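Side-chain contacts in extracellular solute-binding protein family 1 (PDB 4R2F), which binds laminaribiose and probably delivers it to an ABC-type sugar importer: residues Leu158-Lys162 with Ser163-Lys167; Pro173-Trp176 with Ala177-Leu180; Val229-Asp232 with Arg233-Glu236. One frame throughout, in Å; residues are numbered along the deposited sequence.

Contact 1 (Leu158-Lys162 with Ser163-Lys167); sequences LWYRK and SLFEK
Tyr160 and Phe165 meet at about a right angle where the strand ending at Arg161 turns into helix 162-168. The edge of the Tyr160 ring is directed at the face of Phe165, a T-shaped (edge-to-face) pair with centroids 5.6 Å apart and planes at 82°. The closest approach is nearer the backbone, Tyr160 CB to Phe165 CE1 at 3.6 Å. With CG set between the backbone N and the carbonyl carbon (chi1 73°), Tyr160 turns its ring so that CD2 lies beside Phe165 CD1. That same CD1 also has Arg161 O at the ring edge, in plane, at 3.5 Å. The strand and helix axes diverge by 63°, and Arg161, the N-cap residue, joins them: its O accepts from Leu164 N at 3.1 Å, and only weakly from Phe165 N. The next turn bond, Glu166 N to Lys162 O, is 2.9 Å. In this two-lobed solute-binding fold, strand 145-161 pairs with strands 273-275 and 291-294 of the sheet and hands over to helix 162-168 here. The Arg161 chain runs extended to CD and slants across Leu164: CD lies 3.6 Å from Leu164 CD1, and CG is 3.5 Å from Ser163 OG. A bend at chi3 then carries the guanidinium to Asp286 and Asp290, with a salt bridge to each. Ser163 OG, near the guanidinium plane at its edge, hydrogen-bonds the same Asp290 OD2 that Arg161 NH2 meets, giving one carboxylate oxygen two partners.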
ATOM      1  N   LEU A 158       2.453  -9.394  -8.068  1.00 28.58           N
ATOM      2  CA  LEU A 158       1.818 -10.689  -8.157  1.00 35.67           C
ATOM      3  C   LEU A 158       2.855 -11.745  -7.760  1.00 27.32           C
ATOM      4  O   LEU A 158       4.060 -11.572  -8.012  1.00 29.78           O
ATOM      5  CB  LEU A 158       1.300 -10.916  -9.563  1.00 27.44           C
ATOM      6  CG  LEU A 158       0.157  -9.978  -9.976  1.00 38.04           C
ATOM      7  CD1 LEU A 158      -0.026  -9.974 -11.479  1.00 34.92           C
ATOM      8  CD2 LEU A 158      -1.147 -10.367  -9.305  1.00 35.78           C
ATOM      9  N   TRP A 159       2.387 -12.775  -7.074  1.00 31.78           N
ATOM     10  CA  TRP A 159       3.225 -13.857  -6.563  1.00 26.98           C
ATOM     11  C   TRP A 159       2.592 -15.163  -6.948  1.00 32.89           C
ATOM     12  O   TRP A 159       1.374 -15.213  -7.157  1.00 31.80           O
ATOM     13  CB  TRP A 159       3.321 -13.809  -5.022  1.00 30.15           C
ATOM     14  CG  TRP A 159       4.065 -12.636  -4.512  1.00 28.52           C
ATOM     15  CD1 TRP A 159       3.583 -11.384  -4.368  1.00 28.23           C
ATOM     16  CD2 TRP A 159       5.445 -12.589  -4.103  1.00 26.66           C
ATOM     17  NE1 TRP A 159       4.565 -10.553  -3.897  1.00 29.24           N
ATOM     18  CE2 TRP A 159       5.717 -11.267  -3.724  1.00 31.05           C
ATOM     19  CE3 TRP A 159       6.463 -13.541  -4.007  1.00 29.03           C
ATOM     20  CZ2 TRP A 159       6.972 -10.857  -3.259  1.00 30.85           C
ATOM     21  CZ3 TRP A 159       7.709 -13.137  -3.554  1.00 24.10           C
ATOM     22  CH2 TRP A 159       7.951 -11.809  -3.174  1.00 26.22           C
ATOM     23  N   TYR A 160       3.411 -16.222  -6.984  1.00 27.40           N
ATOM     24  CA  TYR A 160       2.918 -17.562  -7.218  1.00 29.65           C
ATOM     25  C   TYR A 160       3.722 -18.578  -6.456  1.00 24.68           C
ATOM     26  O   TYR A 160       4.856 -18.323  -6.041  1.00 27.81           O
ATOM     27  CB  TYR A 160       2.906 -17.914  -8.713  1.00 30.66           C
ATOM     28  CG  TYR A 160       4.249 -18.186  -9.372  1.00 34.53           C
ATOM     29  CD1 TYR A 160       5.139 -17.150  -9.657  1.00 31.53           C
ATOM     30  CD2 TYR A 160       4.592 -19.464  -9.796  1.00 36.24           C
ATOM     31  CE1 TYR A 160       6.360 -17.389 -10.286  1.00 34.18           C
ATOM     32  CE2 TYR A 160       5.807 -19.716 -10.434  1.00 33.14           C
ATOM     33  CZ  TYR A 160       6.691 -18.678 -10.691  1.00 32.90           C
ATOM     34  OH  TYR A 160       7.894 -18.933 -11.317  1.00 36.95           O
ATOM     35  N   ARG A 161       3.125 -19.740  -6.267  1.00 32.33           N
ATOM     36  CA  ARG A 161       3.818 -20.842  -5.646  1.00 35.70           C
ATOM     37  C   ARG A 161       4.078 -21.883  -6.736  1.00 29.55           C
ATOM     38  O   ARG A 161       3.154 -22.468  -7.303  1.00 28.57           O
ATOM     39  CB  ARG A 161       2.999 -21.390  -4.485  1.00 33.55           C
ATOM     40  CG  ARG A 161       3.678 -22.495  -3.708  1.00 44.86           C
ATOM     41  CD  ARG A 161       2.801 -22.965  -2.551  1.00 53.92           C
ATOM     42  NE  ARG A 161       3.007 -22.258  -1.270  1.00 33.70           N
ATOM     43  CZ  ARG A 161       4.021 -22.467  -0.416  1.00 33.32           C
ATOM     44  NH1 ARG A 161       4.091 -21.811   0.735  1.00 35.72           N
ATOM     45  NH2 ARG A 161       4.986 -23.318  -0.705  1.00 38.03           N
ATOM     46  N   LYS A 162       5.346 -22.095  -7.037  1.00 28.87           N
ATOM     47  CA  LYS A 162       5.739 -23.007  -8.137  1.00 32.53           C
ATOM     48  C   LYS A 162       5.153 -24.415  -8.014  1.00 35.70           C
ATOM     49  O   LYS A 162       4.664 -24.971  -8.993  1.00 40.84           O
ATOM     50  CB  LYS A 162       7.244 -23.138  -8.215  1.00 33.68           C
ATOM     51  CG  LYS A 162       7.988 -21.829  -8.387  1.00 49.79           C
ATOM     52  CD  LYS A 162       9.490 -22.055  -8.529  1.00 57.53           C
ATOM     53  CE  LYS A 162      10.062 -22.826  -7.355  1.00 74.63           C
ATOM     54  NZ  LYS A 162      11.455 -22.410  -7.099  1.00 55.60           N
ATOM     55  N   SER A 163       5.168 -24.975  -6.807  1.00 38.15           N
ATOM     56  CA  SER A 163       4.680 -26.347  -6.608  1.00 32.88           C
ATOM     57  C   SER A 163       3.218 -26.482  -6.999  1.00 42.24           C
ATOM     58  O   SER A 163       2.794 -27.514  -7.491  1.00 32.64           O
ATOM     59  CB  SER A 163       4.888 -26.795  -5.156  1.00 42.61           C
ATOM     60  OG  SER A 163       4.289 -25.881  -4.236  1.00 31.64           O
ATOM     61  N   LEU A 164       2.439 -25.429  -6.806  1.00 33.64           N
ATOM     62  CA  LEU A 164       1.011 -25.525  -7.061  1.00 28.65           C
ATOM     63  C   LEU A 164       0.678 -25.355  -8.519  1.00 34.36           C
ATOM     64  O   LEU A 164      -0.330 -25.886  -9.000  1.00 35.26           O
ATOM     65  CB  LEU A 164       0.238 -24.494  -6.214  1.00 36.73           C
ATOM     66  CG  LEU A 164       0.266 -24.826  -4.723  1.00 35.09           C
ATOM     67  CD1 LEU A 164      -0.475 -23.789  -3.899  1.00 34.34           C
ATOM     68  CD2 LEU A 164      -0.331 -26.206  -4.484  1.00 38.40           C
ATOM     69  N   PHE A 165       1.509 -24.601  -9.225  1.00 32.55           N
ATOM     70  CA  PHE A 165       1.359 -24.479 -10.667  1.00 28.70           C
ATOM     71  C   PHE A 165       1.787 -25.787 -11.325  1.00 47.98           C
ATOM     72  O   PHE A 165       1.156 -26.239 -12.263  1.00 36.66           O
ATOM     73  CB  PHE A 165       2.144 -23.280 -11.202  1.00 39.90           C
ATOM     74  CG  PHE A 165       1.356 -22.010 -11.149  1.00 35.34           C
ATOM     75  CD1 PHE A 165       1.121 -21.371  -9.925  1.00 35.68           C
ATOM     76  CD2 PHE A 165       0.765 -21.503 -12.298  1.00 36.58           C
ATOM     77  CE1 PHE A 165       0.347 -20.226  -9.872  1.00 31.97           C
ATOM     78  CE2 PHE A 165      -0.016 -20.364 -12.242  1.00 33.80           C
ATOM     79  CZ  PHE A 165      -0.214 -19.718 -11.037  1.00 35.05           C
ATOM     80  N   GLU A 166       2.835 -26.403 -10.791  1.00 34.54           N
ATOM     81  CA  GLU A 166       3.288 -27.712 -11.249  1.00 47.84           C
ATOM     82  C   GLU A 166       2.216 -28.782 -11.022  1.00 42.04           C
ATOM     83  O   GLU A 166       1.906 -29.547 -11.915  1.00 36.30           O
ATOM     84  CB  GLU A 166       4.566 -28.070 -10.505  1.00 55.49           C
ATOM     85  CG  GLU A 166       5.061 -29.492 -10.664  1.00 73.12           C
ATOM     86  CD  GLU A 166       6.382 -29.682  -9.948  1.00131.32           C
ATOM     87  OE1 GLU A 166       6.510 -29.227  -8.786  1.00 93.39           O
ATOM     88  OE2 GLU A 166       7.297 -30.270 -10.554  1.00100.47           O
ATOM     89  N   LYS A 167       1.646 -28.816  -9.824  1.00 36.44           N
ATOM     90  CA  LYS A 167       0.577 -29.729  -9.514  1.00 35.94           C
ATOM     91  C   LYS A 167      -0.628 -29.589 -10.433  1.00 41.80           C
ATOM     92  O   LYS A 167      -1.227 -30.579 -10.823  1.00 42.15           O
ATOM     93  CB  LYS A 167       0.117 -29.538  -8.069  1.00 41.36           C
ATOM     94  CG  LYS A 167      -0.793 -30.655  -7.570  1.00 57.06           C
ATOM     95  CD  LYS A 167      -1.708 -30.200  -6.437  1.00 66.26           C
ATOM     96  CE  LYS A 167      -0.974 -30.081  -5.110  1.00 56.59           C
ATOM     97  NZ  LYS A 167      -0.881 -31.381  -4.394  1.00123.96           N
TER

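Contact 2 (Pro173-Trp176 with Ala177-Leu180); sequences PTDW and ASLL
Asp175 and Ser178 hold the start of helix 176-188 together through their side chains. Asp175 OD1 accepts from Ser178 N at 2.8 Å and is met nearly along its C-O axis, the N-cap bond that occupies an amide of the first turn. OD1 also lies 2.7 Å from Ser178 OG, whose proton has Asp175 O within range as well. That OG in turn accepts from Thr174 N at 2.8 Å, tying the loop before the cap to the helix. Both Asp175 CG (chi1 59°) and Ser178 OG sit between backbone N and carbonyl carbon, which folds the two groups back toward each other. Such an N-cap begins the helix that follows helix 162-168, and Trp176 in its first turn stacks on Phe240 of helix 232-246. Regular helix bonding takes over at once: Leu179 N gives to Asp175 O at 2.9 Å, and Leu180 N to Trp176 O at 3.0 Å. With an alanine in place of Asp175, Ser178 N would probably lose its capping acceptor and the serine hydroxyl a partner that holds its rotation. Pro173 completes the apolar side, its CB 4.1 Å from Leu179 CB, with Tyr273 touching both residues.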
ATOM      1  N   PRO A 173       0.294 -17.044 -15.649  1.00 37.73           N
ATOM      2  CA  PRO A 173      -0.506 -16.185 -16.513  1.00 33.47           C
ATOM      3  C   PRO A 173       0.251 -14.988 -17.062  1.00 37.60           C
ATOM      4  O   PRO A 173       1.134 -14.450 -16.380  1.00 35.43           O
ATOM      5  CB  PRO A 173      -1.607 -15.694 -15.584  1.00 32.84           C
ATOM      6  CG  PRO A 173      -1.641 -16.660 -14.488  1.00 36.30           C
ATOM      7  CD  PRO A 173      -0.251 -17.095 -14.286  1.00 37.93           C
ATOM      8  N   THR A 174      -0.100 -14.581 -18.285  1.00 38.16           N
ATOM      9  CA  THR A 174       0.465 -13.383 -18.912  1.00 32.32           C
ATOM     10  C   THR A 174      -0.605 -12.335 -19.144  1.00 41.30           C
ATOM     11  O   THR A 174      -0.297 -11.212 -19.540  1.00 37.31           O
ATOM     12  CB  THR A 174       1.096 -13.727 -20.262  1.00 42.56           C
ATOM     13  OG1 THR A 174       0.105 -14.341 -21.087  1.00 42.40           O
ATOM     14  CG2 THR A 174       2.265 -14.690 -20.074  1.00 44.17           C
ATOM     15  N   ASP A 175      -1.864 -12.700 -18.906  1.00 37.18           N
ATOM     16  CA  ASP A 175      -2.976 -11.793 -19.125  1.00 37.02           C
ATOM     17  C   ASP A 175      -4.205 -12.296 -18.419  1.00 34.96           C
ATOM     18  O   ASP A 175      -4.163 -13.375 -17.808  1.00 36.18           O
ATOM     19  CB  ASP A 175      -3.237 -11.589 -20.626  1.00 40.07           C
ATOM     20  CG  ASP A 175      -3.551 -12.887 -21.388  1.00 45.42           C
ATOM     21  OD1 ASP A 175      -3.849 -13.965 -20.819  1.00 38.94           O
ATOM     22  OD2 ASP A 175      -3.506 -12.795 -22.619  1.00 41.69           O
ATOM     23  N   TRP A 176      -5.289 -11.525 -18.493  1.00 33.87           N
ATOM     24  CA  TRP A 176      -6.516 -11.861 -17.748  1.00 41.13           C
ATOM     25  C   TRP A 176      -7.105 -13.200 -18.188  1.00 46.94           C
ATOM     26  O   TRP A 176      -7.519 -13.996 -17.355  1.00 42.27           O
ATOM     27  CB  TRP A 176      -7.560 -10.748 -17.872  1.00 36.47           C
ATOM     28  CG  TRP A 176      -7.188  -9.519 -17.112  1.00 29.93           C
ATOM     29  CD1 TRP A 176      -5.957  -9.229 -16.569  1.00 38.64           C
ATOM     30  CD2 TRP A 176      -8.025  -8.398 -16.814  1.00 33.41           C
ATOM     31  NE1 TRP A 176      -5.998  -8.022 -15.931  1.00 35.91           N
ATOM     32  CE2 TRP A 176      -7.248  -7.481 -16.073  1.00 34.24           C
ATOM     33  CE3 TRP A 176      -9.360  -8.085 -17.082  1.00 37.10           C
ATOM     34  CZ2 TRP A 176      -7.758  -6.272 -15.604  1.00 37.99           C
ATOM     35  CZ3 TRP A 176      -9.864  -6.896 -16.604  1.00 37.96           C
ATOM     36  CH2 TRP A 176      -9.063  -6.000 -15.879  1.00 45.71           C
ATOM     37  N   ALA A 177      -7.112 -13.444 -19.492  1.00 41.85           N
ATOM     38  CA  ALA A 177      -7.655 -14.675 -20.042  1.00 47.22           C
ATOM     39  C   ALA A 177      -6.847 -15.863 -19.544  1.00 38.12           C
ATOM     40  O   ALA A 177      -7.417 -16.868 -19.156  1.00 37.19           O
ATOM     41  CB  ALA A 177      -7.665 -14.627 -21.572  1.00 40.88           C
ATOM     42  N   SER A 178      -5.523 -15.754 -19.533  1.00 35.86           N
ATOM     43  CA  SER A 178      -4.719 -16.843 -19.019  1.00 33.25           C
ATOM     44  C   SER A 178      -4.849 -16.971 -17.469  1.00 38.66           C
ATOM     45  O   SER A 178      -4.797 -18.072 -16.947  1.00 38.82           O
ATOM     46  CB  SER A 178      -3.266 -16.752 -19.517  1.00 41.85           C
ATOM     47  OG  SER A 178      -2.581 -15.595 -19.052  1.00 34.10           O
ATOM     48  N   LEU A 179      -5.067 -15.867 -16.748  1.00 38.29           N
ATOM     49  CA  LEU A 179      -5.306 -15.945 -15.290  1.00 32.39           C
ATOM     50  C   LEU A 179      -6.545 -16.790 -14.979  1.00 31.93           C
ATOM     51  O   LEU A 179      -6.519 -17.680 -14.114  1.00 43.01           O
ATOM     52  CB  LEU A 179      -5.425 -14.535 -14.671  1.00 32.53           C
ATOM     53  CG  LEU A 179      -5.931 -14.363 -13.235  1.00 42.81           C
ATOM     54  CD1 LEU A 179      -5.137 -15.215 -12.277  1.00 59.18           C
ATOM     55  CD2 LEU A 179      -5.879 -12.889 -12.818  1.00 40.65           C
ATOM     56  N   LEU A 180      -7.626 -16.515 -15.699  1.00 29.54           N
ATOM     57  CA  LEU A 180      -8.881 -17.269 -15.544  1.00 28.79           C
ATOM     58  C   LEU A 180      -8.721 -18.756 -15.852  1.00 37.01           C
ATOM     59  O   LEU A 180      -9.164 -19.591 -15.073  1.00 35.14           O
ATOM     60  CB  LEU A 180      -9.977 -16.676 -16.422  1.00 34.26           C
ATOM     61  CG  LEU A 180     -11.365 -17.312 -16.311  1.00 37.69           C
ATOM     62  CD1 LEU A 180     -11.946 -17.174 -14.913  1.00 55.59           C
ATOM     63  CD2 LEU A 180     -12.294 -16.704 -17.346  1.00 64.32           C
TER

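Contact 3 (Val229-Asp232 with Arg233-Glu236); sequences VLND and RNVE
Asn231, the N-cap residue, and Val235 close the first turn of helix 232-246 through the backbone, Val235 N giving to Asn231 O at 3.1 Å in the carbonyl plane; one residue on, Glu236 N gives to Asp232 O in a nearly straight bond. The side chain of Asn231 caps the same turn. Its OD1 accepts from Asn234 N at 2.9 Å, the donor tilted 22° from the plane of the amide C=O, and more weakly from Arg233 N at 2.8 Å, where the angle at hydrogen is a poor 120°. OD1 thus bridges two successive amides, and Arg233 CB packs against it. Asn234 answers in the other direction. Its CG lies anti to the carbonyl carbon (chi1 -67°), a turn that swings the amide back over the loop, where ND2 gives to Val229 O at 3.0 Å. The acceptor lies in the amide plane of Asn234, while the donor stands above the carbonyl plane of Val229. Gly219 O takes a further bond from the same ND2, fixing the rotation of this buried amide. Val235 CG2 rests 3.7 Å from Asn231 O, adding apolar cover to that carbonyl. The charged ends point elsewhere: Arg233 reaches Asp303 and Asn216 O, and Glu236 reaches His301 and Asn216 ND2. With a cap whose single oxygen serves two early amides and an asparagine that supplies a donor to the loop, two neutral amide side chains take up backbone polar groups on both the helix and the loop side of this junction.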
ATOM      1  N   VAL A 229     -15.668   7.108 -12.346  1.00 45.55           N
ATOM      2  CA  VAL A 229     -15.823   5.747 -11.811  1.00 39.58           C
ATOM      3  C   VAL A 229     -16.509   4.779 -12.779  1.00 49.45           C
ATOM      4  O   VAL A 229     -16.108   3.624 -12.910  1.00 41.84           O
ATOM      5  CB  VAL A 229     -16.564   5.794 -10.476  1.00 34.22           C
ATOM      6  CG1 VAL A 229     -16.805   4.378  -9.940  1.00 47.61           C
ATOM      7  CG2 VAL A 229     -15.746   6.613  -9.497  1.00 43.91           C
ATOM      8  N   LEU A 230     -17.506   5.269 -13.500  1.00 50.00           N
ATOM      9  CA  LEU A 230     -18.274   4.424 -14.405  1.00 39.69           C
ATOM     10  C   LEU A 230     -17.664   4.304 -15.794  1.00 36.06           C
ATOM     11  O   LEU A 230     -18.306   3.830 -16.719  1.00 51.99           O
ATOM     12  CB  LEU A 230     -19.722   4.930 -14.478  1.00 65.12           C
ATOM     13  CG  LEU A 230     -20.539   4.421 -13.292  1.00 50.77           C
ATOM     14  CD1 LEU A 230     -21.642   5.396 -12.889  1.00113.75           C
ATOM     15  CD2 LEU A 230     -21.090   3.050 -13.682  1.00 77.87           C
ATOM     16  N   ASN A 231     -16.417   4.724 -15.954  1.00 62.75           N
ATOM     17  CA  ASN A 231     -15.691   4.470 -17.206  1.00 39.88           C
ATOM     18  C   ASN A 231     -15.780   2.986 -17.621  1.00 56.11           C
ATOM     19  O   ASN A 231     -15.684   2.082 -16.786  1.00 55.55           O
ATOM     20  CB  ASN A 231     -14.241   4.987 -17.039  1.00 64.56           C
ATOM     21  CG  ASN A 231     -13.237   4.189 -17.818  1.00 38.54           C
ATOM     22  OD1 ASN A 231     -12.817   3.128 -17.386  1.00100.61           O
ATOM     23  ND2 ASN A 231     -12.840   4.699 -18.976  1.00 85.15           N
ATOM     24  N   ASP A 232     -15.975   2.738 -18.910  1.00 40.83           N
ATOM     25  CA  ASP A 232     -16.062   1.359 -19.436  1.00 46.93           C
ATOM     26  C   ASP A 232     -14.893   0.425 -19.135  1.00 60.05           C
ATOM     27  O   ASP A 232     -15.067  -0.792 -19.166  1.00 39.16           O
ATOM     28  CB  ASP A 232     -16.192   1.356 -20.956  1.00 50.21           C
ATOM     29  CG  ASP A 232     -17.534   1.907 -21.460  1.00126.97           C
ATOM     30  OD1 ASP A 232     -18.245   2.685 -20.773  1.00 49.63           O
ATOM     31  OD2 ASP A 232     -17.866   1.564 -22.606  1.00 65.57           O
ATOM     32  N   ARG A 233     -13.689   0.954 -18.948  1.00 43.69           N
ATOM     33  CA  ARG A 233     -12.563   0.093 -18.588  1.00 43.51           C
ATOM     34  C   ARG A 233     -12.697  -0.380 -17.144  1.00 38.53           C
ATOM     35  O   ARG A 233     -12.314  -1.494 -16.809  1.00 38.58           O
ATOM     36  CB  ARG A 233     -11.220   0.791 -18.765  1.00 38.74           C
ATOM     37  CG  ARG A 233     -10.884   1.169 -20.196  1.00 36.61           C
ATOM     38  CD  ARG A 233     -10.771  -0.054 -21.054  1.00 38.35           C
ATOM     39  NE  ARG A 233     -10.257   0.231 -22.387  1.00 41.69           N
ATOM     40  CZ  ARG A 233      -8.977   0.262 -22.737  1.00 54.08           C
ATOM     41  NH1 ARG A 233      -8.001   0.078 -21.855  1.00 45.54           N
ATOM     42  NH2 ARG A 233      -8.672   0.503 -24.000  1.00 46.68           N
ATOM     43  N   ASN A 234     -13.235   0.481 -16.303  1.00 35.04           N
ATOM     44  CA  ASN A 234     -13.552   0.101 -14.956  1.00 34.58           C
ATOM     45  C   ASN A 234     -14.636  -0.955 -14.920  1.00 43.74           C
ATOM     46  O   ASN A 234     -14.543  -1.886 -14.138  1.00 37.17           O
ATOM     47  CB  ASN A 234     -13.963   1.302 -14.126  1.00 40.71           C
ATOM     48  CG  ASN A 234     -12.818   2.282 -13.898  1.00 34.21           C
ATOM     49  OD1 ASN A 234     -11.639   1.946 -14.108  1.00 39.35           O
ATOM     50  ND2 ASN A 234     -13.155   3.479 -13.424  1.00 38.87           N
ATOM     51  N   VAL A 235     -15.645  -0.842 -15.771  1.00 40.93           N
ATOM     52  CA  VAL A 235     -16.739  -1.822 -15.761  1.00 37.71           C
ATOM     53  C   VAL A 235     -16.208  -3.181 -16.128  1.00 38.11           C
ATOM     54  O   VAL A 235     -16.519  -4.184 -15.476  1.00 41.77           O
ATOM     55  CB  VAL A 235     -17.895  -1.440 -16.723  1.00 41.39           C
ATOM     56  CG1 VAL A 235     -18.927  -2.557 -16.818  1.00 42.47           C
ATOM     57  CG2 VAL A 235     -18.554  -0.156 -16.253  1.00 40.97           C
ATOM     58  N   GLU A 236     -15.419  -3.227 -17.187  1.00 31.83           N
ATOM     59  CA  GLU A 236     -14.782  -4.477 -17.584  1.00 30.53           C
ATOM     60  C   GLU A 236     -13.936  -5.118 -16.485  1.00 38.19           C
ATOM     61  O   GLU A 236     -13.900  -6.343 -16.371  1.00 33.21           O
ATOM     62  CB  GLU A 236     -13.838  -4.248 -18.740  1.00 43.20           C
ATOM     63  CG  GLU A 236     -14.261  -4.819 -20.052  1.00 72.90           C
ATOM     64  CD  GLU A 236     -13.110  -4.777 -21.015  1.00 69.82           C
ATOM     65  OE1 GLU A 236     -12.738  -5.848 -21.527  1.00 49.54           O
ATOM     66  OE2 GLU A 236     -12.555  -3.675 -21.216  1.00 47.52           O
TER

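In the fold
Contacts 1, 2 and 3 follow one another along the chain in one lobe, each at the start of a helix, with their centres 22 to 24 Å from the centre of the chain and well away from the interlobe cleft that holds laminaribiose. Contacts 1 and 2, centres 14 Å apart, touch where Phe165 CE2 lies 3.9 Å from Pro173 CD, and Tyr273 packs against Tyr160 of contact 1 and Pro173 and Leu179 of contact 2. Contact 2 meets contact 3, 19 Å off between centres, through Trp176 CZ3 and Glu236 O at 4.1 Å; Asn216 also touches both. Contacts 1 and 3 stay apart, nearest atoms about 15 Å, so contact 2 links them.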